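Local structure of type I polyketide synthase PikAII (Streptomyces venezuelae, 3QP9) at residues 133-138 with 173-178. The protein is a C2-type ketoreductase of a modular polyketide synthase that probably epimerizes an alpha-substituent of the growing polyketide rather than reducing its keto group. Numbering follows the deposited sequence.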
loop_
_atom_site.group_PDB
_atom_site.type_symbol
_atom_site.label_atom_id
_atom_site.label_comp_id
_atom_site.label_asym_id
_atom_site.label_seq_id
_atom_site.Cartn_x
_atom_site.Cartn_y
_atom_site.Cartn_z
ATOM N N GLY A 133 -2.632 -4.782 13.251
ATOM C CA GLY A 133 -2.189 -4.305 14.598
ATOM C C GLY A 133 -1.149 -5.224 15.173
ATOM O O GLY A 133 -0.082 -4.779 15.557
ATOM N N ALA A 134 -1.470 -6.519 15.221
ATOM C CA ALA A 134 -0.588 -7.572 15.766
ATOM C C ALA A 134 0.801 -7.585 15.117
ATOM O O ALA A 134 1.803 -7.707 15.802
ATOM C CB ALA A 134 -1.220 -8.908 15.629
ATOM N N THR A 135 0.870 -7.421 13.793
ATOM C CA THR A 135 2.177 -7.366 13.108
ATOM C C THR A 135 2.994 -6.182 13.573
ATOM O O THR A 135 4.245 -6.282 13.818
ATOM C CB THR A 135 1.972 -7.177 11.605
ATOM O OG1 THR A 135 1.282 -8.325 11.101
ATOM C CG2 THR A 135 3.360 -7.001 10.915
ATOM N N LEU A 136 2.325 -5.042 13.691
ATOM C CA LEU A 136 3.040 -3.851 14.230
ATOM C C LEU A 136 3.567 -4.143 15.645
ATOM O O LEU A 136 4.739 -3.843 16.031
ATOM C CB LEU A 136 2.124 -2.612 14.267
ATOM C CG LEU A 136 2.779 -1.436 15.070
ATOM C CD1 LEU A 136 4.081 -0.943 14.502
ATOM C CD2 LEU A 136 1.849 -0.237 15.363
ATOM N N THR A 137 2.706 -4.795 16.408
ATOM C CA THR A 137 3.055 -5.077 17.811
ATOM C C THR A 137 4.254 -5.988 17.906
ATOM O O THR A 137 5.131 -5.851 18.804
ATOM C CB THR A 137 1.805 -5.632 18.510
ATOM O OG1 THR A 137 0.839 -4.581 18.476
ATOM C CG2 THR A 137 2.090 -5.992 20.008
ATOM N N LEU A 138 4.329 -6.910 16.972
ATOM C CA LEU A 138 5.423 -7.868 16.925
ATOM C C LEU A 138 6.758 -7.217 16.582
ATOM O O LEU A 138 7.753 -7.572 17.177
ATOM C CB LEU A 138 5.103 -9.042 16.001
ATOM C CG LEU A 138 6.230 -10.058 15.795
ATOM C CD1 LEU A 138 6.453 -10.858 17.081
ATOM C CD2 LEU A 138 5.937 -10.965 14.667
ATOM N N ALA A 173 -1.956 -6.674 2.028
ATOM C CA ALA A 173 -0.978 -5.731 1.389
ATOM C C ALA A 173 -0.593 -4.624 2.358
ATOM O O ALA A 173 0.427 -4.027 2.125
ATOM C CB ALA A 173 -1.550 -5.082 0.076
ATOM N N MET A 174 -1.406 -4.322 3.413
ATOM C CA MET A 174 -1.024 -3.220 4.385
ATOM C C MET A 174 0.179 -3.632 5.201
ATOM O O MET A 174 0.987 -2.795 5.598
ATOM C CB MET A 174 -2.157 -2.828 5.345
ATOM C CG MET A 174 -3.386 -2.420 4.569
ATOM S SD MET A 174 -4.582 -1.456 5.467
ATOM C CE MET A 174 -5.271 -2.807 6.442
ATOM N N VAL A 175 0.346 -4.927 5.433
ATOM C CA VAL A 175 1.576 -5.372 6.046
ATOM C C VAL A 175 2.807 -5.165 5.155
ATOM O O VAL A 175 3.900 -4.820 5.632
ATOM C CB VAL A 175 1.441 -6.820 6.446
ATOM C CG1 VAL A 175 2.819 -7.415 6.743
ATOM C CG2 VAL A 175 0.486 -6.871 7.613
ATOM N N TRP A 176 2.637 -5.333 3.864
ATOM C CA TRP A 176 3.734 -5.030 2.913
ATOM C C TRP A 176 4.056 -3.565 2.991
ATOM O O TRP A 176 5.243 -3.159 2.972
ATOM C CB TRP A 176 3.379 -5.416 1.431
ATOM C CG TRP A 176 3.530 -6.926 1.190
ATOM C CD1 TRP A 176 2.747 -7.932 1.753
ATOM C CD2 TRP A 176 4.535 -7.610 0.445
ATOM N NE1 TRP A 176 3.174 -9.138 1.355
ATOM C CE2 TRP A 176 4.264 -8.985 0.561
ATOM C CE3 TRP A 176 5.649 -7.186 -0.337
ATOM C CZ2 TRP A 176 5.051 -9.978 -0.053
ATOM C CZ3 TRP A 176 6.378 -8.144 -0.968
ATOM C CH2 TRP A 176 6.105 -9.550 -0.821
ATOM N N GLY A 177 3.041 -2.718 3.024
ATOM C CA GLY A 177 3.362 -1.278 3.026
ATOM C C GLY A 177 4.153 -0.898 4.269
ATOM O O GLY A 177 5.168 -0.168 4.217
ATOM N N MET A 178 3.668 -1.380 5.423
ATOM C CA MET A 178 4.347 -1.034 6.675
ATOM C C MET A 178 5.729 -1.713 6.747
ATOM O O MET A 178 6.692 -1.096 7.232
ATOM C CB MET A 178 3.497 -1.543 7.842
ATOM C CG MET A 178 4.121 -1.249 9.222
ATOM S SD MET A 178 2.804 -1.797 10.352
ATOM C CE MET A 178 3.299 -3.482 10.472
#
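Met178 reaches across to Thr135 and Leu136 with the end of its side chain, and its methyl makes the closest approach: CE of Met178 lies 3.5 Å from CG2 of Thr135. The same methyl rests on the backbone of the facing helix, 3.7 Å from N of Leu136, while SD of Met178 sits 4.1 Å from CB of Leu136. The torsions account for this reach: the methionine chain is extended as far as SD, and a bend at chi3 (88°) then brings CE to Thr135. The two side chains run alongside each other in opposing senses and meet at their methyl carbons.

A second, looser touch lies on the other branch of the threonine, where OG1 of Thr135 is 3.9 Å from CG2 of Val175. That hydroxyl is hydrogen-bonded to O of Gly131, one turn back in its own helix, consistent with holding the rotamer in which OG1 lies beside the backbone N and CG2, anti to that N, meets Met178.

Further out, Leu366 of helix 363-386 touches both Leu136 and Met178, Leu358 also touches Met178, and Leu114, in a loop, touches Thr135. All four contacting residues are buried. The axes of the short segments approach to 10.6 Å. They run in nearly the same direction, 29° apart. At this separation the contact is small, with 168 Å² buried, and rests mainly on the extended Met178. In chain order helix 130-144 lies between parallel strands 109-112 and 151-156, and helix 170-185 between 151-156 and 190-196. The contact therefore joins successive helices of a Rossmann-like α/β subdomain, consistent with the structural half of a polyketide synthase ketoreductase.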